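Local atomic coordinates of xenavidin (Xenopus tropicalis, PDB entry 2UZ2), a protein that binds the vitamin biotin as a tetrameric avidin of the frog, each subunit being a small beta-barrel. Residues 34-39 with 46-51. Residues are numbered along the deposited sequence; the frame is centred on the assembly and turned at random.
Sequences TYFTSV and IRISPL. With BTN (biotin), chain D.
Ile46 CG2 lies over one face of the Phe36 ring, 3.9 Å from its centroid, as a CH-pi contact. It sits offset toward the rim and comes closest at CZ. At the edge of the same ring, Ile48 CG1 meets CD1 near the ring plane. Phe36 CG is anti to the backbone N (chi1 -175°), which swings the ring across to the two isoleucines. Biotin O3 and Thr37 CB lie at the edge of the Tyr35 ring, in its plane. Tyr35 OH donates to biotin O3 at 2.7 Å. One face of the sheet carries Tyr35 and Ser49, a hydrogen-bonded antiparallel pair. Tyr35 N reaches Ser49 O at 2.8 Å, and Ser49 N returns to Tyr35 O. The pair joins strands 30-36 and 49-55, neighbours in the eight-stranded avidin barrel, near where they part at the biotin pocket. Past it a water donates to Tyr35 O and Arg47 O and accepts from Thr37 N. Thr37 OG1 accepts a hydrogen bond from biotin N2 at 2.8 Å and donates to a lone pair of Val39 O, so two bonds fix its rotation. Ser49 OG donates to Arg47 O and also bonds Ala70 N. Diagonally across the pair, on the face opposite Tyr35, Thr34 CB presses tightly on Ile48 CG2, at 3.4 Å.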
ATOM      1  N   THR B  34      14.332  14.899 -12.301  1.00  2.00           N
ATOM      2  CA  THR B  34      13.720  14.061 -13.347  1.00  2.00           C
ATOM      3  C   THR B  34      13.815  12.591 -12.998  1.00  2.00           C
ATOM      4  O   THR B  34      14.653  12.168 -12.208  1.00  2.00           O
ATOM      5  CB  THR B  34      14.388  14.263 -14.717  1.00  2.00           C
ATOM      6  OG1 THR B  34      15.797  13.960 -14.640  1.00  2.00           O
ATOM      7  CG2 THR B  34      14.203  15.690 -15.213  1.00  2.00           C
ATOM      8  N   TYR B  35      12.976  11.810 -13.660  1.00  2.00           N
ATOM      9  CA  TYR B  35      12.997  10.361 -13.450  1.00  2.00           C
ATOM     10  C   TYR B  35      12.949   9.697 -14.812  1.00  2.00           C
ATOM     11  O   TYR B  35      12.121  10.043 -15.691  1.00  2.00           O
ATOM     12  CB  TYR B  35      11.782   9.957 -12.627  1.00  2.00           C
ATOM     13  CG  TYR B  35      11.928   8.614 -11.995  1.00  2.00           C
ATOM     14  CD1 TYR B  35      12.310   8.495 -10.642  1.00  2.00           C
ATOM     15  CD2 TYR B  35      11.632   7.471 -12.702  1.00  2.00           C
ATOM     16  CE1 TYR B  35      12.409   7.239 -10.038  1.00  2.00           C
ATOM     17  CE2 TYR B  35      11.757   6.207 -12.098  1.00  2.00           C
ATOM     18  CZ  TYR B  35      12.147   6.121 -10.761  1.00  2.00           C
ATOM     19  OH  TYR B  35      12.247   4.838 -10.214  1.00  2.00           O
ATOM     20  N   PHE B  36      13.833   8.727 -15.008  1.00  2.00           N
ATOM     21  CA  PHE B  36      13.794   7.977 -16.229  1.00  2.00           C
ATOM     22  C   PHE B  36      13.527   6.511 -15.882  1.00  2.00           C
ATOM     23  O   PHE B  36      14.399   5.800 -15.334  1.00  2.00           O
ATOM     24  CB  PHE B  36      15.050   8.078 -17.090  1.00  2.00           C
ATOM     25  CG  PHE B  36      14.866   7.367 -18.407  1.00  2.61           C
ATOM     26  CD1 PHE B  36      14.396   8.051 -19.494  1.00  5.98           C
ATOM     27  CD2 PHE B  36      15.036   5.988 -18.501  1.00  5.96           C
ATOM     28  CE1 PHE B  36      14.193   7.415 -20.712  1.00  3.15           C
ATOM     29  CE2 PHE B  36      14.800   5.308 -19.707  1.00  7.73           C
ATOM     30  CZ  PHE B  36      14.367   6.033 -20.822  1.00  5.82           C
ATOM     31  N   THR B  37      12.328   6.058 -16.175  1.00  2.00           N
ATOM     32  CA  THR B  37      12.002   4.675 -15.776  1.00  2.00           C
ATOM     33  C   THR B  37      12.466   3.604 -16.779  1.00  2.00           C
ATOM     34  O   THR B  37      12.358   3.770 -17.993  1.00  2.00           O
ATOM     35  CB  THR B  37      10.500   4.497 -15.481  1.00  2.00           C
ATOM     36  OG1 THR B  37      10.306   3.174 -14.980  1.00  2.00           O
ATOM     37  CG2 THR B  37       9.679   4.686 -16.750  1.00  2.00           C
ATOM     38  N   SER B  38      12.963   2.481 -16.269  1.00  2.00           N
ATOM     39  CA  SER B  38      13.395   1.388 -17.131  0.50  2.00           C
ATOM     40  C   SER B  38      12.225   0.454 -17.415  1.00  2.00           C
ATOM     41  O   SER B  38      12.328  -0.457 -18.263  1.00  2.00           O
ATOM     42  CB  SER B  38      14.548   0.623 -16.492  0.50  2.00           C
ATOM     43  OG  SER B  38      15.754   1.339 -16.633  0.50  2.00           O
ATOM     44  N   VAL B  39      11.115   0.698 -16.722  1.00  2.00           N
ATOM     45  CA  VAL B  39       9.876  -0.086 -16.843  1.00  3.43           C
ATOM     46  C   VAL B  39       8.603   0.761 -16.958  1.00  3.80           C
ATOM     47  O   VAL B  39       8.523   1.845 -16.436  1.00  4.39           O
ATOM     48  CB  VAL B  39       9.705  -1.129 -15.698  1.00  2.90           C
ATOM     49  CG1 VAL B  39      10.840  -2.143 -15.733  1.00  4.88           C
ATOM     50  CG2 VAL B  39       9.573  -0.454 -14.351  1.00  2.00           C
ATOM     51  N   ILE B  46       9.246   5.394 -23.564  1.00  2.00           N
ATOM     52  CA  ILE B  46       9.569   6.083 -22.308  1.00  2.00           C
ATOM     53  C   ILE B  46      10.434   7.323 -22.570  1.00  2.00           C
ATOM     54  O   ILE B  46      11.371   7.285 -23.386  1.00  2.00           O
ATOM     55  CB  ILE B  46      10.291   5.136 -21.339  1.00  2.00           C
ATOM     56  CG1 ILE B  46       9.320   4.022 -20.899  1.00  2.00           C
ATOM     57  CG2 ILE B  46      10.789   5.887 -20.125  1.00  2.00           C
ATOM     58  CD1 ILE B  46       9.998   2.730 -20.469  1.00  4.47           C
ATOM     59  N   ARG B  47      10.084   8.418 -21.894  1.00  2.00           N
ATOM     60  CA  ARG B  47      10.927   9.623 -21.911  0.70  2.00           C
ATOM     61  C   ARG B  47      11.128  10.134 -20.519  1.00  2.00           C
ATOM     62  O   ARG B  47      10.319   9.865 -19.618  1.00  2.00           O
ATOM     63  CB  ARG B  47      10.384  10.743 -22.824  0.70  2.00           C
ATOM     64  CG  ARG B  47      10.705  10.474 -24.324  0.70  2.52           C
ATOM     65  CD  ARG B  47      10.477  11.690 -25.256  0.70  3.88           C
ATOM     66  NE  ARG B  47      10.473  11.275 -26.661  0.70  9.28           N
ATOM     67  CZ  ARG B  47       9.497  10.555 -27.214  0.70  9.85           C
ATOM     68  NH1 ARG B  47       8.441  10.217 -26.494  0.70 11.99           N
ATOM     69  NH2 ARG B  47       9.568  10.179 -28.480  0.70 10.33           N
ATOM     70  N   ILE B  48      12.243  10.846 -20.343  1.00  2.00           N
ATOM     71  CA  ILE B  48      12.563  11.495 -19.071  1.00  2.00           C
ATOM     72  C   ILE B  48      11.344  12.316 -18.664  1.00  2.00           C
ATOM     73  O   ILE B  48      10.743  13.011 -19.527  1.00  2.00           O
ATOM     74  CB  ILE B  48      13.777  12.419 -19.246  1.00  2.00           C
ATOM     75  CG1 ILE B  48      14.999  11.613 -19.700  1.00  2.00           C
ATOM     76  CG2 ILE B  48      14.063  13.156 -17.962  1.00  2.00           C
ATOM     77  CD1 ILE B  48      16.227  12.452 -20.008  1.00  2.54           C
ATOM     78  N   SER B  49      10.985  12.231 -17.378  1.00  2.00           N
ATOM     79  CA  SER B  49       9.804  12.889 -16.848  1.00  2.00           C
ATOM     80  C   SER B  49      10.139  13.733 -15.634  1.00  2.00           C
ATOM     81  O   SER B  49      11.046  13.400 -14.880  1.00  2.00           O
ATOM     82  CB  SER B  49       8.738  11.817 -16.508  1.00  2.00           C
ATOM     83  OG  SER B  49       8.368  11.097 -17.702  1.00  2.00           O
ATOM     84  N   PRO B  50       9.441  14.861 -15.460  1.00  2.00           N
ATOM     85  CA  PRO B  50       9.784  15.745 -14.350  1.00  2.00           C
ATOM     86  C   PRO B  50       9.245  15.294 -12.995  1.00  2.00           C
ATOM     87  O   PRO B  50       8.234  14.606 -12.922  1.00  2.00           O
ATOM     88  CB  PRO B  50       9.111  17.050 -14.750  1.00  2.00           C
ATOM     89  CG  PRO B  50       7.851  16.595 -15.517  1.00  2.00           C
ATOM     90  CD  PRO B  50       8.352  15.399 -16.300  1.00  2.00           C
ATOM     91  N   LEU B  51       9.887  15.759 -11.921  1.00  2.00           N
ATOM     92  CA  LEU B  51       9.385  15.483 -10.589  1.00  2.00           C
ATOM     93  C   LEU B  51       9.532  16.705  -9.704  1.00  2.00           C
ATOM     94  O   LEU B  51      10.399  17.570  -9.960  1.00  2.00           O
ATOM     95  CB  LEU B  51      10.142  14.306  -9.944  1.00  2.00           C
ATOM     96  CG  LEU B  51      11.634  14.509  -9.605  1.00  2.00           C
ATOM     97  CD1 LEU B  51      11.900  15.002  -8.191  1.00  2.69           C
ATOM     98  CD2 LEU B  51      12.342  13.186  -9.804  1.00  2.00           C
TER
HETATM   99  C11 BTN D1124       3.142   4.230 -17.169  1.00  9.84           C
HETATM  100  O11 BTN D1124       1.920   4.503 -17.231  1.00  7.47           O
HETATM  101  O12 BTN D1124       3.548   3.228 -17.805  1.00  9.72           O
HETATM  102  C10 BTN D1124       4.105   5.080 -16.360  1.00  8.33           C
HETATM  103  C9  BTN D1124       5.403   4.346 -16.039  1.00  7.84           C
HETATM  104  C8  BTN D1124       5.309   3.623 -14.683  1.00  9.67           C
HETATM  105  C7  BTN D1124       6.668   3.334 -14.069  1.00 11.33           C
HETATM  106  C2  BTN D1124       6.564   2.644 -12.702  1.00 14.95           C
HETATM  107  S1  BTN D1124       6.016   3.704 -11.533  1.00 21.24           S
HETATM  108  C6  BTN D1124       6.752   2.711 -10.184  1.00 16.05           C
HETATM  109  C5  BTN D1124       7.880   1.832 -10.696  1.00 16.98           C
HETATM  110  N1  BTN D1124       9.234   2.280 -10.357  1.00 15.74           N
HETATM  111  C3  BTN D1124       9.935   2.530 -11.472  1.00 14.30           C
HETATM  112  O3  BTN D1124      11.332   2.669 -11.569  1.00  6.56           O
HETATM  113  N2  BTN D1124       9.120   2.587 -12.523  1.00 16.40           N
HETATM  114  C4  BTN D1124       7.847   1.950 -12.217  1.00 15.65           C
HETATM  115  O   HOH W   1      10.676   8.315 -17.374  1.00  2.00           O